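Side-chain contact in pyridine synthase TbtD (PDB 5WA4), which probably catalyses the formal [4+2] aza-cycloaddition that forms the central pyridine ring of the thiopeptide antibiotic thiomuracin, and binds the leader region of its peptide substrate: residues I167-V172 / F336-L341. Sequence-based numbering, arbitrary orientation.
Sequences IAFDLV and FLVCHL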
ATOM      1  N   ILE E 167      -9.879 -39.352  -8.213  1.00 44.70           N
ATOM      2  CA  ILE E 167     -11.141 -39.135  -7.547  1.00 55.15           C
ATOM      3  C   ILE E 167     -11.366 -37.623  -7.404  1.00 49.35           C
ATOM      4  O   ILE E 167     -12.418 -37.102  -7.798  1.00 48.48           O
ATOM      5  CB  ILE E 167     -11.185 -39.821  -6.185  1.00 57.78           C
ATOM      6  CG1 ILE E 167     -11.097 -41.346  -6.386  1.00 50.44           C
ATOM      7  CG2 ILE E 167     -12.447 -39.394  -5.427  1.00 41.02           C
ATOM      8  CD1 ILE E 167     -11.049 -42.180  -5.089  1.00 52.33           C
ATOM      9  N   ALA E 168     -10.356 -36.926  -6.894  1.00 46.74           N
ATOM     10  CA  ALA E 168     -10.426 -35.482  -6.743  1.00 47.91           C
ATOM     11  C   ALA E 168     -10.700 -34.791  -8.070  1.00 51.36           C
ATOM     12  O   ALA E 168     -11.460 -33.826  -8.119  1.00 53.05           O
ATOM     13  CB  ALA E 168      -9.176 -34.950  -6.141  1.00 43.66           C
ATOM     14  N   PHE E 169     -10.108 -35.274  -9.154  1.00 49.18           N
ATOM     15  CA  PHE E 169     -10.365 -34.634 -10.437  1.00 47.14           C
ATOM     16  C   PHE E 169     -11.859 -34.706 -10.748  1.00 52.89           C
ATOM     17  O   PHE E 169     -12.478 -33.687 -11.060  1.00 50.09           O
ATOM     18  CB  PHE E 169      -9.543 -35.282 -11.547  1.00 50.82           C
ATOM     19  CG  PHE E 169      -9.742 -34.655 -12.911  1.00 49.74           C
ATOM     20  CD1 PHE E 169     -10.708 -35.143 -13.781  1.00 43.64           C
ATOM     21  CD2 PHE E 169      -8.964 -33.588 -13.321  1.00 49.95           C
ATOM     22  CE1 PHE E 169     -10.890 -34.569 -15.039  1.00 50.34           C
ATOM     23  CE2 PHE E 169      -9.138 -33.018 -14.587  1.00 51.03           C
ATOM     24  CZ  PHE E 169     -10.097 -33.514 -15.443  1.00 44.06           C
ATOM     25  N   ASP E 170     -12.434 -35.906 -10.629  1.00 52.27           N
ATOM     26  CA  ASP E 170     -13.851 -36.119 -10.916  1.00 51.75           C
ATOM     27  C   ASP E 170     -14.743 -35.195 -10.051  1.00 53.43           C
ATOM     28  O   ASP E 170     -15.548 -34.429 -10.588  1.00 47.27           O
ATOM     29  CB  ASP E 170     -14.253 -37.591 -10.697  1.00 60.34           C
ATOM     30  CG  ASP E 170     -13.588 -38.576 -11.685  1.00 57.91           C
ATOM     31  OD1 ASP E 170     -13.148 -38.170 -12.778  1.00 54.58           O
ATOM     32  OD2 ASP E 170     -13.540 -39.789 -11.365  1.00 61.30           O
ATOM     33  N   LEU E 171     -14.586 -35.255  -8.726  1.00 51.48           N
ATOM     34  CA  LEU E 171     -15.409 -34.453  -7.820  1.00 45.19           C
ATOM     35  C   LEU E 171     -15.311 -32.967  -8.115  1.00 49.46           C
ATOM     36  O   LEU E 171     -16.327 -32.288  -8.283  1.00 50.54           O
ATOM     37  CB  LEU E 171     -15.025 -34.708  -6.366  1.00 41.39           C
ATOM     38  CG  LEU E 171     -15.302 -36.142  -5.928  1.00 41.97           C
ATOM     39  CD1 LEU E 171     -15.029 -36.349  -4.433  1.00 38.89           C
ATOM     40  CD2 LEU E 171     -16.717 -36.549  -6.323  1.00 38.01           C
ATOM     41  N   VAL E 172     -14.090 -32.459  -8.186  1.00 48.15           N
ATOM     42  CA  VAL E 172     -13.872 -31.039  -8.458  1.00 49.13           C
ATOM     43  C   VAL E 172     -14.547 -30.596  -9.759  1.00 44.76           C
ATOM     44  O   VAL E 172     -15.260 -29.610  -9.780  1.00 48.81           O
ATOM     45  CB  VAL E 172     -12.355 -30.725  -8.491  1.00 44.87           C
ATOM     46  CG1 VAL E 172     -12.027 -29.620  -9.463  1.00 41.87           C
ATOM     47  CG2 VAL E 172     -11.860 -30.401  -7.099  1.00 39.28           C
ATOM     48  N   PHE E 336      -4.246 -28.311  -5.651  1.00 41.35           N
ATOM     49  CA  PHE E 336      -3.953 -27.272  -6.639  1.00 39.69           C
ATOM     50  C   PHE E 336      -3.567 -27.845  -8.001  1.00 47.65           C
ATOM     51  O   PHE E 336      -3.954 -27.304  -9.036  1.00 48.11           O
ATOM     52  CB  PHE E 336      -2.883 -26.332  -6.117  1.00 40.45           C
ATOM     53  CG  PHE E 336      -3.322 -25.585  -4.894  1.00 48.47           C
ATOM     54  CD1 PHE E 336      -4.469 -24.790  -4.932  1.00 54.18           C
ATOM     55  CD2 PHE E 336      -2.641 -25.699  -3.705  1.00 47.87           C
ATOM     56  CE1 PHE E 336      -4.916 -24.108  -3.800  1.00 54.43           C
ATOM     57  CE2 PHE E 336      -3.081 -25.016  -2.562  1.00 55.53           C
ATOM     58  CZ  PHE E 336      -4.217 -24.223  -2.609  1.00 50.03           C
ATOM     59  N   LEU E 337      -2.855 -28.967  -8.015  1.00 47.21           N
ATOM     60  CA  LEU E 337      -2.478 -29.584  -9.280  1.00 45.85           C
ATOM     61  C   LEU E 337      -3.696 -30.105 -10.012  1.00 45.56           C
ATOM     62  O   LEU E 337      -3.863 -29.859 -11.216  1.00 49.03           O
ATOM     63  CB  LEU E 337      -1.491 -30.724  -9.049  1.00 56.74           C
ATOM     64  CG  LEU E 337      -1.213 -31.648 -10.230  1.00 48.39           C
ATOM     65  CD1 LEU E 337      -0.477 -30.874 -11.307  1.00 44.78           C
ATOM     66  CD2 LEU E 337      -0.445 -32.881  -9.759  1.00 45.35           C
ATOM     67  N   VAL E 338      -4.548 -30.832  -9.296  1.00 45.21           N
ATOM     68  CA  VAL E 338      -5.823 -31.283  -9.869  1.00 46.60           C
ATOM     69  C   VAL E 338      -6.707 -30.127 -10.429  1.00 45.62           C
ATOM     70  O   VAL E 338      -7.214 -30.230 -11.550  1.00 38.87           O
ATOM     71  CB  VAL E 338      -6.604 -32.095  -8.839  1.00 44.88           C
ATOM     72  CG1 VAL E 338      -8.050 -32.207  -9.231  1.00 41.63           C
ATOM     73  CG2 VAL E 338      -5.968 -33.470  -8.701  1.00 44.43           C
ATOM     74  N   CYS E 339      -6.857 -29.020  -9.688  1.00 47.93           N
ATOM     75  CA  CYS E 339      -7.613 -27.875 -10.221  1.00 46.29           C
ATOM     76  C   CYS E 339      -6.921 -27.326 -11.446  1.00 46.41           C
ATOM     77  O   CYS E 339      -7.570 -26.922 -12.406  1.00 50.96           O
ATOM     78  CB  CYS E 339      -7.774 -26.733  -9.209  1.00 46.53           C
ATOM     79  SG  CYS E 339      -8.614 -27.121  -7.655  1.00 54.07           S
ATOM     80  N   HIS E 340      -5.600 -27.274 -11.415  1.00 45.19           N
ATOM     81  CA  HIS E 340      -4.915 -26.690 -12.545  1.00 48.29           C
ATOM     82  C   HIS E 340      -5.146 -27.560 -13.797  1.00 52.82           C
ATOM     83  O   HIS E 340      -5.372 -27.038 -14.901  1.00 50.31           O
ATOM     84  CB  HIS E 340      -3.437 -26.525 -12.260  1.00 45.83           C
ATOM     85  CG  HIS E 340      -2.691 -25.876 -13.374  1.00 47.57           C
ATOM     86  ND1 HIS E 340      -2.485 -24.516 -13.435  1.00 58.02           N
ATOM     87  CD2 HIS E 340      -2.156 -26.393 -14.507  1.00 54.96           C
ATOM     88  CE1 HIS E 340      -1.825 -24.224 -14.542  1.00 63.21           C
ATOM     89  NE2 HIS E 340      -1.619 -25.346 -15.214  1.00 58.44           N
ATOM     90  N   LEU E 341      -5.129 -28.878 -13.616  1.00 46.43           N
ATOM     91  CA  LEU E 341      -5.377 -29.787 -14.731  1.00 48.25           C
ATOM     92  C   LEU E 341      -6.841 -29.739 -15.194  1.00 54.08           C
ATOM     93  O   LEU E 341      -7.125 -29.889 -16.384  1.00 52.89           O
ATOM     94  CB  LEU E 341      -4.982 -31.220 -14.351  1.00 51.96           C
ATOM     95  CG  LEU E 341      -3.470 -31.436 -14.188  1.00 55.84           C
ATOM     96  CD1 LEU E 341      -3.131 -32.782 -13.555  1.00 48.34           C
ATOM     97  CD2 LEU E 341      -2.794 -31.270 -15.541  1.00 54.40           C
TER
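V338 meets A168 and F169 with one methyl, CG1, which reaches across to the backbone of the other helix. With CG1 anti to the backbone N of V338 (chi1 163°), that branch settles on CA of F169 at 3.6 Å and lies 3.7 Å from N of F169. The same methyl touches CB of F169 at 4.1 Å and CB of A168 at 4.3 Å, so a single branch rests on the junction of two residues. A168 suits its place because a side chain of one methyl leaves the backbone open to the valine; the beta-branched V338 in turn is compact, and its branch at CB lets one methyl lie close to the opposing backbone without a long, flexible side chain. In C339 the bond from CA to CB points away from the facing helix; its small side chain packs on Y322 of helix 307-328 and H194 of helix 184-201. One turn beyond V338, L341 offers its backbone to the ring of F169: CE2 of F169 stands 4.0 Å from C of L341, which lies at the edge of the ring, near its plane. F169 reaches there because its CG is anti to the backbone N (chi1 -179°), carrying the flat ring alongside the valine toward the next turn. A large aromatic suits this flank, where F169, L337 and L341 also pack on apolar side chains of the bound peptide. No hydrogen bond joins the segments; apolar packing holds them, around a nearest CA pair, F169 and V338, 5.7 Å apart. The axes of segments 167-172 and 336-341, on helices 164-178 and 332-352, come within 9.4 Å and cross at -55°: a buried, obliquely crossed helix pair, common in helical domains, here beside the bound leader-peptide fragment in the helical part of this lantibiotic dehydratase C-terminal family member.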